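Local coordinates for imelysin-like protein (Psychrobacter arcticus, PDB 3PF0), which is of unknown function but belongs to the imelysin-like (peptidase M75) family and has been regarded as a putative metalloendopeptidase, at residues 59-63 against 281-285; 227-232 against 352-358. One frame throughout, in Å; residues are numbered along the deposited sequence.

Interaction 1: 59-63 against 281-285; sequences ANDMV and KAMTD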
loop_
_atom_site.group_PDB
_atom_site.type_symbol
_atom_site.label_atom_id
_atom_site.label_comp_id
_atom_site.label_asym_id
_atom_site.label_seq_id
_atom_site.Cartn_x
_atom_site.Cartn_y
_atom_site.Cartn_z
ATOM N N ALA A 59 1.287 15.115 6.534
ATOM C CA ALA A 59 0.915 15.437 5.159
ATOM C C ALA A 59 2.161 15.691 4.296
ATOM O O ALA A 59 2.332 15.041 3.266
ATOM C CB ALA A 59 -0.008 16.653 5.136
ATOM N N ASN A 60 3.057 16.565 4.761
ATOM C CA ASN A 60 4.249 16.977 4.030
ATOM C C ASN A 60 5.369 15.940 3.982
ATOM O O ASN A 60 6.049 15.870 2.958
ATOM C CB ASN A 60 4.804 18.288 4.615
ATOM C CG ASN A 60 3.930 19.489 4.338
ATOM O OD1 ASN A 60 3.216 19.554 3.327
ATOM N ND2 ASN A 60 3.995 20.488 5.210
ATOM N N ASP A 61 5.619 15.198 5.079
ATOM C CA ASP A 61 6.751 14.272 5.132
ATOM C C ASP A 61 6.380 12.796 4.904
ATOM O O ASP A 61 7.292 11.985 4.717
ATOM C CB ASP A 61 7.504 14.421 6.464
ATOM C CG ASP A 61 8.047 15.829 6.706
ATOM O OD1 ASP A 61 8.320 16.549 5.711
ATOM O OD2 ASP A 61 8.214 16.207 7.886
HETATM N N MSE A 62 5.083 12.439 4.880
HETATM C CA MSE A 62 4.743 11.029 4.694
HETATM C C MSE A 62 3.697 10.771 3.610
HETATM O O MSE A 62 3.965 9.975 2.712
HETATM C CB MSE A 62 4.288 10.397 6.014
HETATM C CG MSE A 62 5.450 10.133 6.956
HETATM SE SE MSE A 62 4.922 9.234 8.573
HETATM C CE MSE A 62 6.434 9.727 9.723
ATOM N N VAL A 63 2.526 11.425 3.687
ATOM C CA VAL A 63 1.411 11.195 2.764
ATOM C C VAL A 63 1.781 11.642 1.329
ATOM O O VAL A 63 1.799 10.793 0.421
ATOM C CB VAL A 63 0.097 11.853 3.263
ATOM C CG1 VAL A 63 -1.030 11.680 2.253
ATOM C CG2 VAL A 63 -0.310 11.303 4.630
ATOM N N LYS A 281 8.112 3.582 10.256
ATOM C CA LYS A 281 8.511 4.981 10.039
ATOM C C LYS A 281 7.543 5.923 10.767
ATOM O O LYS A 281 7.975 6.922 11.334
ATOM C CB LYS A 281 8.539 5.299 8.532
ATOM C CG LYS A 281 9.553 6.364 8.139
ATOM C CD LYS A 281 9.023 7.269 7.041
ATOM C CE LYS A 281 9.899 8.484 6.848
ATOM N NZ LYS A 281 9.201 9.550 6.079
ATOM N N ALA A 282 6.236 5.582 10.768
ATOM C CA ALA A 282 5.185 6.350 11.430
ATOM C C ALA A 282 5.233 6.180 12.958
ATOM O O ALA A 282 5.089 7.172 13.674
ATOM C CB ALA A 282 3.823 5.930 10.898
HETATM N N MSE A 283 5.442 4.932 13.452
HETATM C CA MSE A 283 5.471 4.593 14.882
HETATM C C MSE A 283 6.749 5.040 15.600
HETATM O O MSE A 283 6.676 5.329 16.795
HETATM C CB MSE A 283 5.287 3.081 15.110
HETATM C CG MSE A 283 3.909 2.545 14.710
HETATM SE SE MSE A 283 2.426 3.655 15.294
HETATM C CE MSE A 283 1.020 2.878 14.213
ATOM N N THR A 284 7.913 5.058 14.906
ATOM C CA THR A 284 9.204 5.448 15.503
ATOM C C THR A 284 9.568 6.907 15.144
ATOM O O THR A 284 10.691 7.353 15.416
ATOM C CB THR A 284 10.337 4.473 15.110
ATOM O OG1 THR A 284 10.613 4.590 13.712
ATOM C CG2 THR A 284 10.037 3.016 15.496
ATOM N N ASP A 285 8.605 7.643 14.551
ATOM C CA ASP A 285 8.740 9.040 14.164
ATOM C C ASP A 285 9.023 9.888 15.421
ATOM O O ASP A 285 8.238 9.827 16.369
ATOM C CB ASP A 285 7.460 9.496 13.433
ATOM C CG ASP A 285 7.310 10.979 13.127
ATOM O OD1 ASP A 285 8.347 11.679 13.013
ATOM O OD2 ASP A 285 6.160 11.428 12.950
#
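Met62, a selenomethionine, reaches from the long helix 48-84 to the last turn of helix 268-283 and carries almost half of the surface buried in this contact. Its CG stands anti to the carbonyl carbon (chi1 -75°), and the chain runs on extended through SE, a shape that carries CE to the backbone of Lys281 and Ala282 and to the Asp285 side chain. There Met62 CE comes 3.6 Å from Lys281 O and 4.0 Å from Ala282 CA, while SE lies 4.2 Å from Ala282 CB, the one apolar side-chain pair between the segments. Asp285 approaches the same methyl obliquely, its OD2 3.7 Å from Met62 CE.

Lys281 runs in the reverse direction, antiparallel to the selenomethionine. Bent at chi2, it brings NZ back across the gap to 3.9 Å from Met62 CG. Lys281 NZ also comes 3.4 Å from Asp61 O, but the angle is too poor for a hydrogen bond. Nor does it pair with the carboxylate of Asp61, whose OD2 is 7.0 Å from Lys281 NZ; opposite charges at that distance could attract only weakly.

The contact belongs to an all-helical fold and falls where helix 268-283 gives way to helix 286-292. Thr284 is the first residue to leave the helical conformation, and Asp285 occupies the N-cap position of the next helix, its OD1 making a weak hydrogen bond to the backbone N of Val287. Asp61 and Met62 lie in a wider, pi-type turn of helix 48-84. His57, earlier on that helix, joins the two carboxylates, ND1 hydrogen-bonded to Asp61 OD2 and NE2 to Asp285 OD2. The imidazole thus holds the carboxylate against which the selenomethionine methyl rests, and Met62 itself also packs on His57. On the other helix, Ala282 packs against Leu234 of helix 225-250.

Interaction 2: 227-232 against 352-358; sequences LNQWFN and LGIRVGF
Asn228 and Asn232, one turn apart on helix 225-250, hold segment 352-358, the end of the modelled chain, through three hydrogen bonds to its backbone. Arg355 N donates to Asn228 OD1 at 2.8 Å, arriving nearly head-on to the side-chain carbonyl. The Asn232 amide uses both of its ends: ND2 gives an almost straight bond (178°) to Arg355 O at 2.8 Å, and OD1 accepts from Gly357 N at 2.7 Å, a donor tilted out of the carbonyl plane. A further bond from Asn232 ND2 to Asn228 O, 2.8 Å long, leaves close to the amide plane and fixes the rotation of the group. That carbonyl also receives the helical bond from Asn232 N, on the opposite face of its plane.

An apolar patch lies at one end of this polar strip. Leu352 CD1 sits over the centre of the Phe231 ring in a CH-pi contact, 3.7 Å from its centroid. Ile354 has CG1 between its backbone N and carbonyl carbon (chi1 49°), which sends CD1 to 3.6 Å from Phe231 CB, while CG2 meets Leu227 CD2 at 3.9 Å. At the other end Gln229 lies over the ring of the poorly ordered Phe358, its amide stacked at 18° to the ring plane, and Asn228 ND2 comes to the ring edge. The Arg355 guanidinium turns one face toward Asn228 OD1 without hydrogen-bonding to it; its NH2 forms a salt bridge with Asp224, which probably sets its place.

Gly353 turns the chain out of helix 327-351 in a Schellman motif, after which the loop runs beside helix 225-250. Helix 286-292 joins the contact through Leu288, which touches both Phe231 and Leu352, and Leu348 and Ile349 of helix 327-351 pack on Phe231 and Ile354, respectively.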
loop_
_atom_site.group_PDB
_atom_site.type_symbol
_atom_site.label_atom_id
_atom_site.label_comp_id
_atom_site.label_asym_id
_atom_site.label_seq_id
_atom_site.Cartn_x
_atom_site.Cartn_y
_atom_site.Cartn_z
ATOM N N LEU A 227 -6.368 13.567 13.729
ATOM C CA LEU A 227 -5.548 12.606 14.459
ATOM C C LEU A 227 -6.263 11.247 14.547
ATOM O O LEU A 227 -5.622 10.208 14.356
ATOM C CB LEU A 227 -5.232 13.154 15.857
ATOM C CG LEU A 227 -4.038 12.531 16.586
ATOM C CD1 LEU A 227 -2.721 13.146 16.115
ATOM C CD2 LEU A 227 -4.182 12.695 18.092
ATOM N N ASN A 228 -7.596 11.264 14.766
ATOM C CA ASN A 228 -8.394 10.041 14.858
ATOM C C ASN A 228 -8.401 9.278 13.524
ATOM O O ASN A 228 -8.178 8.068 13.525
ATOM C CB ASN A 228 -9.828 10.335 15.314
ATOM C CG ASN A 228 -10.557 9.098 15.785
ATOM O OD1 ASN A 228 -10.271 8.551 16.854
ATOM N ND2 ASN A 228 -11.492 8.607 14.986
ATOM N N GLN A 229 -8.617 9.990 12.398
ATOM C CA GLN A 229 -8.662 9.399 11.065
ATOM C C GLN A 229 -7.306 8.841 10.659
ATOM O O GLN A 229 -7.258 7.755 10.084
ATOM C CB GLN A 229 -9.154 10.414 10.012
ATOM C CG GLN A 229 -9.622 9.727 8.716
ATOM C CD GLN A 229 -10.583 10.524 7.874
ATOM O OE1 GLN A 229 -10.508 11.756 7.763
ATOM N NE2 GLN A 229 -11.462 9.814 7.194
ATOM N N TRP A 230 -6.220 9.583 10.940
ATOM C CA TRP A 230 -4.848 9.206 10.609
ATOM C C TRP A 230 -4.439 7.878 11.292
ATOM O O TRP A 230 -3.977 6.971 10.601
ATOM C CB TRP A 230 -3.875 10.348 10.976
ATOM C CG TRP A 230 -2.416 9.973 11.021
ATOM C CD1 TRP A 230 -1.602 10.006 12.112
ATOM C CD2 TRP A 230 -1.606 9.502 9.930
ATOM N NE1 TRP A 230 -0.329 9.609 11.769
ATOM C CE2 TRP A 230 -0.300 9.299 10.435
ATOM C CE3 TRP A 230 -1.862 9.211 8.577
ATOM C CZ2 TRP A 230 0.751 8.830 9.636
ATOM C CZ3 TRP A 230 -0.822 8.741 7.788
ATOM C CH2 TRP A 230 0.470 8.566 8.313
ATOM N N PHE A 231 -4.614 7.759 12.620
ATOM C CA PHE A 231 -4.209 6.555 13.338
ATOM C C PHE A 231 -5.147 5.375 13.077
ATOM O O PHE A 231 -4.698 4.227 13.144
ATOM C CB PHE A 231 -4.055 6.817 14.837
ATOM C CG PHE A 231 -2.778 7.551 15.140
ATOM C CD1 PHE A 231 -1.561 6.879 15.165
ATOM C CD2 PHE A 231 -2.778 8.924 15.348
ATOM C CE1 PHE A 231 -0.372 7.564 15.415
ATOM C CE2 PHE A 231 -1.587 9.611 15.584
ATOM C CZ PHE A 231 -0.393 8.925 15.618
ATOM N N ASN A 232 -6.422 5.639 12.740
ATOM C CA ASN A 232 -7.328 4.553 12.390
ATOM C C ASN A 232 -6.957 4.025 11.005
ATOM O O ASN A 232 -7.120 2.836 10.738
ATOM C CB ASN A 232 -8.785 4.979 12.463
ATOM C CG ASN A 232 -9.355 4.744 13.831
ATOM O OD1 ASN A 232 -9.728 3.618 14.178
ATOM N ND2 ASN A 232 -9.342 5.774 14.671
ATOM N N LEU A 352 -3.195 8.475 23.121
ATOM C CA LEU A 352 -3.398 9.662 22.290
ATOM C C LEU A 352 -4.793 10.291 22.518
ATOM O O LEU A 352 -5.087 11.342 21.944
ATOM C CB LEU A 352 -3.197 9.319 20.800
ATOM C CG LEU A 352 -1.763 8.974 20.359
ATOM C CD1 LEU A 352 -1.765 8.225 19.035
ATOM C CD2 LEU A 352 -0.888 10.218 20.262
ATOM N N GLY A 353 -5.620 9.648 23.351
ATOM C CA GLY A 353 -6.966 10.102 23.688
ATOM C C GLY A 353 -7.976 10.065 22.557
ATOM O O GLY A 353 -8.982 10.778 22.607
ATOM N N ILE A 354 -7.716 9.229 21.529
ATOM C CA ILE A 354 -8.578 9.071 20.349
ATOM C C ILE A 354 -9.388 7.758 20.465
ATOM O O ILE A 354 -9.400 7.157 21.543
ATOM C CB ILE A 354 -7.796 9.199 19.009
ATOM C CG1 ILE A 354 -6.511 8.335 18.987
ATOM C CG2 ILE A 354 -7.516 10.679 18.693
ATOM C CD1 ILE A 354 -5.918 8.147 17.653
ATOM N N ARG A 355 -10.105 7.344 19.391
ATOM C CA ARG A 355 -10.991 6.169 19.449
ATOM C C ARG A 355 -10.677 5.097 18.410
ATOM O O ARG A 355 -10.227 5.406 17.304
ATOM C CB ARG A 355 -12.463 6.597 19.275
ATOM C CG ARG A 355 -12.972 7.541 20.370
ATOM C CD ARG A 355 -13.910 8.623 19.848
ATOM N NE ARG A 355 -13.321 9.425 18.770
ATOM C CZ ARG A 355 -12.545 10.490 18.951
ATOM N NH1 ARG A 355 -12.240 10.900 20.177
ATOM N NH2 ARG A 355 -12.060 11.149 17.907
ATOM N N VAL A 356 -10.948 3.829 18.777
ATOM C CA VAL A 356 -10.811 2.662 17.905
ATOM C C VAL A 356 -12.061 2.668 17.020
ATOM O O VAL A 356 -13.167 2.461 17.520
ATOM C CB VAL A 356 -10.629 1.324 18.694
ATOM C CG1 VAL A 356 -10.575 0.121 17.754
ATOM C CG2 VAL A 356 -9.389 1.358 19.582
ATOM N N GLY A 357 -11.880 2.991 15.746
ATOM C CA GLY A 357 -12.966 3.066 14.778
ATOM C C GLY A 357 -13.325 4.482 14.381
ATOM O O GLY A 357 -13.474 5.356 15.243
ATOM N N PHE A 358 -13.460 4.713 13.058
ATOM C CA PHE A 358 -13.818 6.012 12.485
ATOM C C PHE A 358 -15.200 5.937 11.836
ATOM O O PHE A 358 -16.051 6.784 12.099
ATOM C CB PHE A 358 -12.759 6.478 11.465
ATOM C CG PHE A 358 -12.882 7.932 11.075
ATOM C CD1 PHE A 358 -12.299 8.929 11.849
ATOM C CD2 PHE A 358 -13.582 8.308 9.934
ATOM C CE1 PHE A 358 -12.431 10.278 11.502
ATOM C CE2 PHE A 358 -13.715 9.656 9.587
ATOM C CZ PHE A 358 -13.128 10.631 10.366
#

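Interaction 1 is the more deeply placed: its centre is about 14 Å from that of the chain, against about 20 Å for interaction 2, where the end of the model, exposed at its tail but buried at Leu352 and Ile354, runs beside helix 225-250. The first packs one selenomethionine against the end of a helix and the cap of the next; the second, with nearly three times the buried surface, holds a loop by asparagine-to-backbone bonds between an apolar patch and an amide-ring stack. Their centres lie about 16 Å apart, and they meet where Val63 CG2 packs on Trp230 CZ3 at 4.1 Å. Helices 225-250 and 286-292 take part in both neighbourhoods.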